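PDB 6NX0: Di-haem cytochrome c peroxidase family protein from Burkholderia thailandensis E264, which carries two covalently bound c-type hemes and probably acts as a cytochrome c peroxidase-like electron-transfer enzyme. Local coordinates for residues Ala142-Pro147 with Gly153-Arg158; Leu163-Tyr168 with Gly371-Ala376; Gly235-Ser240 with Pro245-Arg250; Asn424-Val427 with Pro431-Arg434. One frame throughout, in Å; residues are numbered along the deposited sequence.

Interaction 1 (Ala142-Pro147 with Gly153-Arg158); sequences AGPRVP and GHFSRR. With HEC (heme c), chain B.
Phe155 reaches back over Pro144, and its side chain can be followed atom by atom. At CB it brushes the carbonyl O of Pro147 at 3.5 Å. CG stands anti to the residue's own carbonyl carbon, and this torsion (chi1 -57°) lays the ring against Pro144. Pro144 CG sits over one face, 3.6 Å from the ring centroid and displaced toward the rim on the CD2 side, a CH-pi contact with the two groups crossing at about a right angle. Farther out, Phe155 CE2 passes Pro144 CD at 3.9 Å and Phe155 CZ passes it at 4.0 Å. Along the CD2 side the Pro147 carbonyl lies near the ring plane.

That same carbonyl takes the one hydrogen bond between the segments: Ser156 N donates to Pro147 O at 2.8 Å. Phe155 CA adds a C-H...O contact to it. Val146 wedges in beside, its CG2 only 3.3 Å from the Ser156 O and its CB against the Arg158 O, a buried carbonyl with no hydrogen-bond partner in the model.

Arg158 carries the contact to the heme. Extended from CG to NE, it places NH1 2.8 Å from propionate oxygen O2D of the heme, with Asp192 and Asp345 forming salt bridges to the same guanidinium. Ser156 OG is held by Glu211, and Pro147 packs on the heme edge beside Cys125. Both segments belong to the loop that leaves helix 138-142 and runs on toward strand 173-175.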
# COMPACT_ATOMS: atom_id res chain seq x y z
N ALA A 142 7.78 19.84 -2.98
CA ALA A 142 9.05 20.55 -2.86
C ALA A 142 9.90 20.01 -1.74
O ALA A 142 11.10 20.30 -1.69
CB ALA A 142 8.80 22.04 -2.64
N GLY A 143 9.31 19.24 -0.84
CA GLY A 143 9.98 18.77 0.35
C GLY A 143 9.99 17.25 0.43
O GLY A 143 10.74 16.58 -0.27
N PRO A 144 9.14 16.68 1.28
CA PRO A 144 9.30 15.26 1.62
C PRO A 144 8.75 14.27 0.60
O PRO A 144 9.08 13.08 0.70
CB PRO A 144 8.53 15.13 2.94
CG PRO A 144 7.60 16.23 2.95
CD PRO A 144 8.24 17.36 2.22
N ARG A 145 7.91 14.70 -0.34
CA ARG A 145 7.35 13.82 -1.35
C ARG A 145 6.47 12.72 -0.75
O ARG A 145 6.35 11.62 -1.29
CB ARG A 145 8.45 13.21 -2.22
CG ARG A 145 9.38 14.29 -2.79
CD ARG A 145 10.39 13.73 -3.79
NE ARG A 145 11.28 12.70 -3.23
CZ ARG A 145 12.40 12.95 -2.56
NH1 ARG A 145 12.79 14.19 -2.33
NH2 ARG A 145 13.15 11.95 -2.12
N VAL A 146 5.84 13.04 0.38
CA VAL A 146 4.75 12.25 0.95
C VAL A 146 3.65 13.23 1.31
O VAL A 146 3.90 14.45 1.34
CB VAL A 146 5.21 11.43 2.17
CG1 VAL A 146 6.35 10.52 1.81
CG2 VAL A 146 5.60 12.34 3.32
N PRO A 147 2.43 12.76 1.57
CA PRO A 147 1.30 13.69 1.73
C PRO A 147 1.51 14.69 2.85
O PRO A 147 1.96 14.34 3.95
CB PRO A 147 0.12 12.77 2.03
CG PRO A 147 0.48 11.48 1.32
CD PRO A 147 1.98 11.36 1.47
N GLY A 153 3.50 22.42 7.24
CA GLY A 153 4.62 21.88 7.97
C GLY A 153 4.39 20.53 8.61
O GLY A 153 5.28 20.02 9.30
N HIS A 154 3.22 19.92 8.42
CA HIS A 154 2.96 18.59 8.93
C HIS A 154 2.77 17.66 7.74
O HIS A 154 2.03 17.97 6.81
CB HIS A 154 1.73 18.59 9.83
CG HIS A 154 1.97 19.30 11.11
ND1 HIS A 154 2.34 18.64 12.27
CD2 HIS A 154 1.99 20.62 11.40
CE1 HIS A 154 2.53 19.53 13.23
NE2 HIS A 154 2.32 20.74 12.73
N PHE A 155 3.46 16.52 7.78
CA PHE A 155 3.40 15.53 6.70
C PHE A 155 3.24 14.14 7.28
O PHE A 155 3.65 13.86 8.41
CB PHE A 155 4.67 15.58 5.82
CG PHE A 155 4.93 16.93 5.22
CD1 PHE A 155 5.66 17.88 5.91
CD2 PHE A 155 4.44 17.26 3.97
CE1 PHE A 155 5.89 19.12 5.36
CE2 PHE A 155 4.67 18.50 3.42
CZ PHE A 155 5.39 19.44 4.13
N SER A 156 2.63 13.27 6.48
CA SER A 156 2.58 11.84 6.77
C SER A 156 3.99 11.31 7.03
O SER A 156 4.97 11.83 6.51
CB SER A 156 1.95 11.10 5.58
OG SER A 156 0.58 11.45 5.44
N ARG A 157 4.07 10.21 7.80
CA ARG A 157 5.35 9.56 8.06
C ARG A 157 5.77 8.64 6.92
O ARG A 157 6.96 8.28 6.83
CB ARG A 157 5.29 8.76 9.36
CG ARG A 157 5.18 9.67 10.60
CD ARG A 157 4.97 8.89 11.91
NE ARG A 157 4.01 7.78 11.81
CZ ARG A 157 2.71 7.85 12.06
NH1 ARG A 157 1.95 6.76 11.95
NH2 ARG A 157 2.15 9.00 12.42
N ARG A 158 4.83 8.27 6.05
CA ARG A 158 5.05 7.41 4.90
C ARG A 158 4.28 7.98 3.72
O ARG A 158 3.42 8.85 3.87
CB ARG A 158 4.59 5.97 5.16
CG ARG A 158 5.39 5.25 6.24
CD ARG A 158 5.00 3.77 6.38
NE ARG A 158 5.82 3.10 7.39
CZ ARG A 158 5.33 2.31 8.34
NH1 ARG A 158 4.03 2.03 8.39
NH2 ARG A 158 6.17 1.79 9.23
FE HEC B . -5.06 7.05 4.11
CHA HEC B . -2.98 4.28 4.10
CHB HEC B . -7.77 5.00 4.11
CHC HEC B . -7.06 9.67 5.08
CHD HEC B . -2.32 9.14 4.27
NA HEC B . -5.31 5.04 4.01
C1A HEC B . -4.34 4.07 4.05
C2A HEC B . -4.97 2.78 3.97
C3A HEC B . -6.29 2.99 3.86
C4A HEC B . -6.54 4.40 3.99
CMA HEC B . -7.39 1.93 3.84
CAA HEC B . -4.23 1.43 4.00
CBA HEC B . -3.98 0.93 2.59
CGA HEC B . -3.13 -0.31 2.53
O1A HEC B . -3.04 -0.87 1.40
O2A HEC B . -2.45 -0.64 3.55
NB HEC B . -7.02 7.31 4.55
C1B HEC B . -7.98 6.30 4.50
C2B HEC B . -9.24 6.88 4.89
C3B HEC B . -9.04 8.14 5.26
C4B HEC B . -7.65 8.44 5.01
CMB HEC B . -10.56 6.09 4.92
CAB HEC B . -10.07 9.19 5.72
CBB HEC B . -10.63 8.78 7.11
NC HEC B . -4.75 9.01 4.56
C1C HEC B . -5.74 9.93 4.89
C2C HEC B . -5.14 11.24 4.81
C3C HEC B . -3.83 11.13 4.55
C4C HEC B . -3.56 9.71 4.42
CMC HEC B . -5.93 12.56 4.89
CAC HEC B . -2.88 12.23 4.05
CBC HEC B . -2.58 13.26 5.14
ND HEC B . -3.05 6.76 4.12
C1D HEC B . -2.09 7.79 4.17
C2D HEC B . -0.79 7.18 4.25
C3D HEC B . -0.99 5.71 4.27
C4D HEC B . -2.41 5.51 4.17
CMD HEC B . 0.52 7.93 4.43
CAD HEC B . 0.09 4.63 4.40
CBD HEC B . 0.57 4.66 5.83
CGD HEC B . 1.34 3.42 6.23
O1D HEC B . 1.54 2.53 5.38
O2D HEC B . 1.81 3.42 7.41
O HOH W 1 -4.69 6.73 6.24

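Interaction 2 (Leu163-Tyr168 with Gly371-Ala376); sequences LLYVRY and GLRNVA. With HEC (heme c), chain B.
Tyr165 and Arg373 cross at about a right angle, the aliphatic part of the arginine laid over one face of the ring. Arg373 CD stands 3.7 Å from the ring centroid, almost directly over the centre (12° off the normal), a well-placed CH-pi contact, and CB covers the CD2-CE2 side. The extended chain from CG to NE carries the guanidinium past the ring, Arg373 NH1 lying 3.8 Å from Tyr165 OH; its plane is tilted 40° to the ring. With CZ 5.1 Å from the centroid, any cation-pi attraction is weak at most. The charge is held instead by Asp273, in a salt bridge, and by the Ser317 carbonyl.

Asn374 approaches the same ring differently. Its ND2 lies near the ring plane, at the edge, 4.0 Å from Tyr165 CE2, and also meets Leu164 CD1 at 3.9 Å. Asp459 OD2 is hydrogen-bonded to Tyr165 OH, which Phe268 N also reaches, and Asp459 N donates to Asn374 OD1, anchoring both groups to one residue. The Phe268 ring meets the tyrosine edge-to-face.

Each segment makes a type II turn, Leu163 to Val166 and Leu372 to Val375, with Tyr165 and Asn374 at the positive-phi third position. Beside the first turn, Leu163 CD2 packs on heme atom C3A at 3.5 Å; beside the second, Leu372 and Val375 touch the other heme. Two turns that meet through their side chains, each also touching its own heme, are consistent with the junction of the paired cytochrome c domains of the diheme peroxidase family.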
# COMPACT_ATOMS: atom_id res chain seq x y z
N LEU A 163 -5.91 3.31 -2.99
CA LEU A 163 -6.88 2.45 -2.32
C LEU A 163 -7.69 1.58 -3.25
O LEU A 163 -8.46 0.74 -2.77
CB LEU A 163 -7.83 3.28 -1.46
CG LEU A 163 -7.17 4.20 -0.44
CD1 LEU A 163 -8.22 4.89 0.43
CD2 LEU A 163 -6.20 3.45 0.43
N LEU A 164 -7.55 1.70 -4.57
CA LEU A 164 -8.18 0.69 -5.41
C LEU A 164 -7.56 -0.66 -5.08
O LEU A 164 -6.36 -0.77 -4.79
CB LEU A 164 -8.03 1.03 -6.89
CG LEU A 164 -8.74 2.30 -7.37
CD1 LEU A 164 -8.49 2.45 -8.85
CD2 LEU A 164 -10.23 2.29 -7.08
N TYR A 165 -8.40 -1.70 -5.10
CA TYR A 165 -8.02 -3.10 -4.84
C TYR A 165 -7.70 -3.35 -3.36
O TYR A 165 -7.27 -4.46 -3.00
CB TYR A 165 -6.87 -3.56 -5.75
CG TYR A 165 -7.19 -3.24 -7.18
CD1 TYR A 165 -8.11 -3.99 -7.89
CD2 TYR A 165 -6.64 -2.13 -7.79
CE1 TYR A 165 -8.45 -3.66 -9.19
CE2 TYR A 165 -6.97 -1.79 -9.10
CZ TYR A 165 -7.89 -2.56 -9.79
OH TYR A 165 -8.26 -2.26 -11.09
N VAL A 166 -7.87 -2.36 -2.49
CA VAL A 166 -7.55 -2.55 -1.08
C VAL A 166 -8.44 -3.59 -0.43
O VAL A 166 -8.07 -4.17 0.60
CB VAL A 166 -7.62 -1.19 -0.33
CG1 VAL A 166 -9.07 -0.75 -0.08
CG2 VAL A 166 -6.82 -1.23 1.00
N ARG A 167 -9.62 -3.87 -0.99
CA ARG A 167 -10.51 -4.87 -0.43
C ARG A 167 -9.91 -6.27 -0.45
O ARG A 167 -10.41 -7.16 0.26
CB ARG A 167 -11.85 -4.86 -1.17
CG ARG A 167 -11.83 -5.42 -2.58
CD ARG A 167 -13.23 -5.32 -3.20
NE ARG A 167 -13.31 -6.01 -4.48
CZ ARG A 167 -14.43 -6.13 -5.19
NH1 ARG A 167 -15.55 -5.60 -4.73
NH2 ARG A 167 -14.44 -6.78 -6.36
N TYR A 168 -8.85 -6.49 -1.20
CA TYR A 168 -8.20 -7.79 -1.26
C TYR A 168 -7.07 -7.95 -0.25
O TYR A 168 -6.48 -9.03 -0.18
CB TYR A 168 -7.67 -8.06 -2.67
CG TYR A 168 -8.76 -8.14 -3.70
CD1 TYR A 168 -9.52 -9.28 -3.85
CD2 TYR A 168 -9.05 -7.05 -4.52
CE1 TYR A 168 -10.55 -9.33 -4.77
CE2 TYR A 168 -10.07 -7.11 -5.45
CZ TYR A 168 -10.81 -8.25 -5.56
OH TYR A 168 -11.84 -8.35 -6.46
N GLY A 371 0.81 -3.85 -4.11
CA GLY A 371 0.36 -4.14 -5.45
C GLY A 371 0.77 -3.01 -6.36
O GLY A 371 0.94 -1.88 -5.93
N LEU A 372 0.95 -3.33 -7.65
CA LEU A 372 1.50 -2.41 -8.64
C LEU A 372 0.45 -1.86 -9.60
O LEU A 372 0.82 -1.13 -10.53
CB LEU A 372 2.63 -3.12 -9.43
CG LEU A 372 3.79 -3.60 -8.55
CD1 LEU A 372 4.89 -4.22 -9.40
CD2 LEU A 372 4.34 -2.46 -7.72
N ARG A 373 -0.83 -2.19 -9.43
CA ARG A 373 -1.83 -1.58 -10.30
C ARG A 373 -1.84 -0.08 -10.07
O ARG A 373 -1.78 0.40 -8.94
CB ARG A 373 -3.21 -2.18 -10.04
CG ARG A 373 -3.27 -3.64 -10.54
CD ARG A 373 -4.51 -4.36 -10.11
NE ARG A 373 -4.70 -5.63 -10.83
CZ ARG A 373 -5.27 -5.73 -12.02
NH1 ARG A 373 -5.68 -4.64 -12.66
NH2 ARG A 373 -5.41 -6.92 -12.59
N ASN A 374 -1.90 0.66 -11.18
CA ASN A 374 -1.87 2.12 -11.24
C ASN A 374 -0.57 2.72 -10.72
O ASN A 374 -0.52 3.93 -10.47
CB ASN A 374 -3.08 2.73 -10.53
CG ASN A 374 -4.34 2.33 -11.20
OD1 ASN A 374 -4.59 2.76 -12.35
ND2 ASN A 374 -5.15 1.51 -10.55
N VAL A 375 0.50 1.93 -10.65
CA VAL A 375 1.77 2.47 -10.14
C VAL A 375 2.27 3.61 -11.00
O VAL A 375 2.87 4.56 -10.50
CB VAL A 375 2.81 1.33 -10.01
CG1 VAL A 375 3.23 0.79 -11.37
CG2 VAL A 375 4.02 1.80 -9.17
N ALA A 376 1.99 3.58 -12.32
CA ALA A 376 2.62 4.54 -13.22
C ALA A 376 2.03 5.95 -13.14
O ALA A 376 2.55 6.85 -13.82
CB ALA A 376 2.51 4.02 -14.65
FE HEC B . -5.06 7.05 4.11
CHA HEC B . -2.98 4.28 4.10
CHB HEC B . -7.77 5.00 4.11
CHC HEC B . -7.06 9.67 5.08
CHD HEC B . -2.32 9.14 4.27
NA HEC B . -5.31 5.04 4.01
C1A HEC B . -4.34 4.07 4.05
C2A HEC B . -4.97 2.78 3.97
C3A HEC B . -6.29 2.99 3.86
C4A HEC B . -6.54 4.40 3.99
CMA HEC B . -7.39 1.93 3.84
CAA HEC B . -4.23 1.43 4.00
CBA HEC B . -3.98 0.93 2.59
CGA HEC B . -3.13 -0.31 2.53
O1A HEC B . -3.04 -0.87 1.40
O2A HEC B . -2.45 -0.64 3.55
NB HEC B . -7.02 7.31 4.55
C1B HEC B . -7.98 6.30 4.50
C2B HEC B . -9.24 6.88 4.89
C3B HEC B . -9.04 8.14 5.26
C4B HEC B . -7.65 8.44 5.01
CMB HEC B . -10.56 6.09 4.92
CAB HEC B . -10.07 9.19 5.72
CBB HEC B . -10.63 8.78 7.11
NC HEC B . -4.75 9.01 4.56
C1C HEC B . -5.74 9.93 4.89
C2C HEC B . -5.14 11.24 4.81
C3C HEC B . -3.83 11.13 4.55
C4C HEC B . -3.56 9.71 4.42
CMC HEC B . -5.93 12.56 4.89
CAC HEC B . -2.88 12.23 4.05
CBC HEC B . -2.58 13.26 5.14
ND HEC B . -3.05 6.76 4.12
C1D HEC B . -2.09 7.79 4.17
C2D HEC B . -0.79 7.18 4.25
C3D HEC B . -0.99 5.71 4.27
C4D HEC B . -2.41 5.51 4.17
CMD HEC B . 0.52 7.93 4.43
CAD HEC B . 0.09 4.63 4.40
CBD HEC B . 0.57 4.66 5.83
CGD HEC B . 1.34 3.42 6.23
O1D HEC B . 1.54 2.53 5.38
O2D HEC B . 1.81 3.42 7.41
O HOH W 1 -4.69 6.73 6.24

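Interaction 3 (Gly235-Ser240 with Pro245-Arg250); sequences GRFGPS and PERMVR. With NO3 (nitrate ion), chain E.
The chain leaves helix 228-237 at Gly238, whose positive phi (103°) turns the backbone out of the helix before a 3-10 segment that starts at Pro239, while residues 245-250 form the first turns of the next helix. Across the gap Arg247 reaches Phe237. Arg247 CG is anti to the backbone N (chi1 174°) and the chain then bends at chi2, which brings the guanidinium up to the end of the preceding helix. NH2 donates to the Phe237 O at 3.1 Å, with the acceptor in the guanidinium plane and the donor on a lone pair in the carbonyl plane. The guanidinium stands nearly perpendicular to the phenylalanine ring, 88° between planes, and NH2 also comes within 3.8 Å of Phe237 CB. Over one face of that ring lies Arg236 CG.

Water 2 ties the contact together: it accepts from Arg247 NE at 2.9 Å and donates to the Phe237 O at the same length. The carbonyl thus accepts from two donors, Arg247 NH2 and water 2; the water also links it to Arg247 NE. The water's other hydrogen goes to nitrate oxygen O1, which also accepts from Ser240 N at 3.0 Å, while Ser240 OG donates to nitrate O2 at 2.6 Å. The nitrate, probably from the crystallisation liquor, thus occupies a small anion site at the turn.

The contact lies at the surface. Phe237 rests on Leu101 and Leu104 of helix 99-109 and on Val251 and Glu254 farther along helix 245-260, while Pro245, Met248 and Val249 of that helix face helix 217-225.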
# COMPACT_ATOMS: atom_id res chain seq x y z
N GLY A 235 -29.11 7.94 12.24
CA GLY A 235 -30.28 7.31 11.62
C GLY A 235 -30.06 5.84 11.35
O GLY A 235 -30.97 5.02 11.53
N ARG A 236 -28.86 5.47 10.94
CA ARG A 236 -28.51 4.10 10.60
C ARG A 236 -28.08 3.29 11.81
O ARG A 236 -28.44 2.11 11.94
CB ARG A 236 -27.40 4.12 9.54
CG ARG A 236 -26.78 2.78 9.19
CD ARG A 236 -27.66 1.98 8.30
NE ARG A 236 -27.07 0.67 8.04
CZ ARG A 236 -26.83 0.17 6.84
NH1 ARG A 236 -26.28 -1.03 6.74
NH2 ARG A 236 -27.14 0.83 5.73
N PHE A 237 -27.31 3.89 12.72
CA PHE A 237 -26.65 3.15 13.78
C PHE A 237 -27.20 3.45 15.17
O PHE A 237 -26.76 2.81 16.14
CB PHE A 237 -25.15 3.44 13.75
CG PHE A 237 -24.45 2.94 12.53
CD1 PHE A 237 -24.23 1.59 12.38
CD2 PHE A 237 -23.98 3.81 11.56
CE1 PHE A 237 -23.58 1.11 11.26
CE2 PHE A 237 -23.31 3.33 10.45
CZ PHE A 237 -23.11 1.98 10.31
N GLY A 238 -28.09 4.41 15.30
CA GLY A 238 -28.69 4.74 16.57
C GLY A 238 -28.13 5.98 17.21
O GLY A 238 -27.03 6.43 16.90
N PRO A 239 -28.88 6.56 18.15
CA PRO A 239 -28.50 7.87 18.71
C PRO A 239 -27.22 7.84 19.54
O PRO A 239 -26.63 8.90 19.76
CB PRO A 239 -29.71 8.26 19.56
CG PRO A 239 -30.37 6.96 19.90
CD PRO A 239 -30.17 6.09 18.68
N SER A 240 -26.79 6.68 20.03
CA SER A 240 -25.60 6.66 20.87
C SER A 240 -24.32 6.96 20.10
O SER A 240 -23.29 7.18 20.73
CB SER A 240 -25.48 5.31 21.59
OG SER A 240 -26.55 5.11 22.54
N PRO A 245 -17.83 7.77 22.24
CA PRO A 245 -16.80 8.06 21.23
C PRO A 245 -16.35 6.82 20.47
O PRO A 245 -16.09 6.90 19.26
CB PRO A 245 -15.67 8.68 22.05
CG PRO A 245 -16.34 9.24 23.29
CD PRO A 245 -17.49 8.33 23.56
N GLU A 246 -16.20 5.69 21.15
CA GLU A 246 -15.68 4.51 20.46
C GLU A 246 -16.73 3.91 19.52
O GLU A 246 -16.37 3.40 18.46
CB GLU A 246 -15.19 3.47 21.48
CG GLU A 246 -13.92 3.91 22.22
CD GLU A 246 -12.79 4.31 21.28
OE1 GLU A 246 -12.22 5.41 21.44
OE2 GLU A 246 -12.49 3.53 20.36
N ARG A 247 -18.01 4.03 19.86
CA ARG A 247 -19.06 3.61 18.93
C ARG A 247 -19.02 4.46 17.65
O ARG A 247 -19.14 3.94 16.53
CB ARG A 247 -20.41 3.71 19.64
CG ARG A 247 -21.63 3.47 18.79
CD ARG A 247 -21.77 2.04 18.37
NE ARG A 247 -23.04 1.85 17.69
CZ ARG A 247 -23.32 0.82 16.90
NH1 ARG A 247 -22.40 -0.12 16.68
NH2 ARG A 247 -24.50 0.75 16.31
N MET A 248 -18.85 5.77 17.80
CA MET A 248 -18.73 6.63 16.62
C MET A 248 -17.60 6.15 15.72
O MET A 248 -17.77 6.02 14.50
CB MET A 248 -18.52 8.08 17.04
CG MET A 248 -18.26 9.07 15.87
SD MET A 248 -19.59 9.14 14.64
CE MET A 248 -20.66 10.36 15.38
N VAL A 249 -16.43 5.89 16.29
CA VAL A 249 -15.30 5.46 15.47
C VAL A 249 -15.61 4.12 14.81
O VAL A 249 -15.29 3.89 13.63
CB VAL A 249 -14.00 5.40 16.31
CG1 VAL A 249 -12.85 4.81 15.49
CG2 VAL A 249 -13.65 6.77 16.82
N ARG A 250 -16.23 3.20 15.55
CA ARG A 250 -16.53 1.90 14.99
C ARG A 250 -17.48 2.00 13.82
O ARG A 250 -17.30 1.32 12.81
CB ARG A 250 -17.10 0.96 16.06
CG ARG A 250 -16.02 0.44 17.01
CD ARG A 250 -16.50 -0.77 17.80
NE ARG A 250 -17.73 -0.49 18.52
CZ ARG A 250 -17.80 0.04 19.73
NH1 ARG A 250 -16.69 0.37 20.39
NH2 ARG A 250 -18.98 0.26 20.29
N NO3 E . -28.64 3.44 20.41
O1 NO3 E . -27.81 3.92 19.58
O2 NO3 E . -28.51 3.76 21.62
O3 NO3 E . -29.57 2.65 20.02
O HOH W 2 -25.23 3.62 18.43

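Interaction 4 (Asn424-Val427 with Pro431-Arg434); sequences NVNV and PMNR
Asn426 OD1 is gripped by two backbone N-H groups, those of Asn428 and Ser429, in the bend that joins the two segments. This fixes the amide, and the methyl of Met432 comes up against it: Met432 CE lies 3.6 Å from Asn426 CG and 3.7 Å from Asn426 OD1, with the side chains crossing at about a right angle. A chi1 of -170° puts the Asn426 amide on the side where Met432 CE arrives; the thioether in turn bends at its last torsion (chi3 -32°) and brings CE close to the Asn426 O as well, a carbonyl hydrogen-bonded by Arg400.

The second touch is along the backbone. Val427 O lies 3.4 Å from Asn433 CA, a C-H...O contact, and equally near Asn433 CB. The Asn433 amide points away from Val427, and its ND2 bonds to Thr430 OG1 within the bend.

Met432 also packs on Tyr397, the tyrosine bound to the iron of the second heme, and Asn426 touches that heme. Between the segments, then, the contact is van der Waals and weak C-H...O in character, and the stronger polar bonds that set the loop's shape come from the bend and from Arg400.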
# COMPACT_ATOMS: atom_id res chain seq x y z
N ASN A 424 18.98 -8.35 8.14
CA ASN A 424 17.61 -8.72 7.85
C ASN A 424 17.28 -8.49 6.38
O ASN A 424 16.28 -9.02 5.89
CB ASN A 424 16.62 -7.90 8.67
CG ASN A 424 16.53 -8.31 10.14
OD1 ASN A 424 17.17 -9.25 10.61
ND2 ASN A 424 15.71 -7.56 10.88
N VAL A 425 18.07 -7.64 5.72
CA VAL A 425 17.77 -7.24 4.35
C VAL A 425 18.02 -8.40 3.40
O VAL A 425 19.04 -9.09 3.47
CB VAL A 425 18.60 -6.02 3.95
CG1 VAL A 425 18.37 -5.69 2.48
CG2 VAL A 425 18.22 -4.84 4.84
N ASN A 426 17.09 -8.57 2.48
CA ASN A 426 17.16 -9.54 1.41
C ASN A 426 18.33 -9.28 0.47
O ASN A 426 18.35 -8.27 -0.24
CB ASN A 426 15.84 -9.50 0.64
CG ASN A 426 15.71 -10.62 -0.34
OD1 ASN A 426 16.71 -11.09 -0.89
ND2 ASN A 426 14.48 -11.06 -0.57
N VAL A 427 19.33 -10.18 0.49
CA VAL A 427 20.48 -10.13 -0.41
C VAL A 427 20.61 -11.44 -1.19
O VAL A 427 21.65 -11.70 -1.79
CB VAL A 427 21.79 -9.79 0.32
CG1 VAL A 427 21.77 -8.37 0.89
CG2 VAL A 427 22.11 -10.84 1.43
N PRO A 431 16.91 -9.79 -8.40
CA PRO A 431 18.22 -9.39 -8.93
C PRO A 431 19.11 -8.69 -7.89
O PRO A 431 20.12 -8.13 -8.23
CB PRO A 431 17.85 -8.45 -10.08
CG PRO A 431 16.64 -7.75 -9.54
CD PRO A 431 15.89 -8.77 -8.72
N MET A 432 18.72 -8.77 -6.62
CA MET A 432 19.42 -8.07 -5.54
C MET A 432 20.52 -8.92 -4.90
O MET A 432 20.90 -8.67 -3.74
CB MET A 432 18.41 -7.63 -4.48
CG MET A 432 17.26 -6.76 -5.00
SD MET A 432 15.88 -6.52 -3.80
CE MET A 432 15.87 -8.05 -2.89
N ASN A 433 21.05 -9.90 -5.63
CA ASN A 433 21.97 -10.90 -5.08
C ASN A 433 23.30 -10.94 -5.82
O ASN A 433 23.99 -11.97 -5.83
CB ASN A 433 21.32 -12.29 -5.10
CG ASN A 433 20.88 -12.73 -6.49
OD1 ASN A 433 20.95 -11.97 -7.46
ND2 ASN A 433 20.40 -13.97 -6.60
N ARG A 434 23.68 -9.83 -6.46
CA ARG A 434 24.91 -9.75 -7.24
C ARG A 434 25.86 -8.74 -6.62
O ARG A 434 25.54 -7.55 -6.53
CB ARG A 434 24.60 -9.36 -8.68
CG ARG A 434 23.68 -10.35 -9.33
CD ARG A 434 23.61 -10.12 -10.80
NE ARG A 434 22.92 -11.23 -11.45
CZ ARG A 434 23.25 -11.72 -12.63
NH1 ARG A 434 24.28 -11.24 -13.31
NH2 ARG A 434 22.54 -12.71 -13.13

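In the fold
Interactions 1 and 2 touch the same heme, the one whose iron carries water 1: interaction 1 reaches a propionate and the edge, interaction 2 packs on the porphyrin through Leu163. Their centres are 21 Å apart and their nearest atoms about 10 Å. Interaction 2 also reaches the second heme, which interaction 4 borders beside its tyrosine ligand, with centres 25 Å apart; 142-147 with 153-158 and 424-427 with 431-434 thus mark different hemes. Interaction 3 falls within the long span of chain between the two segments of interaction 2, but sits, centre to centre, about 30 Å from interaction 2 and 48 Å from interaction 4, across the chain's centre and away from both hemes.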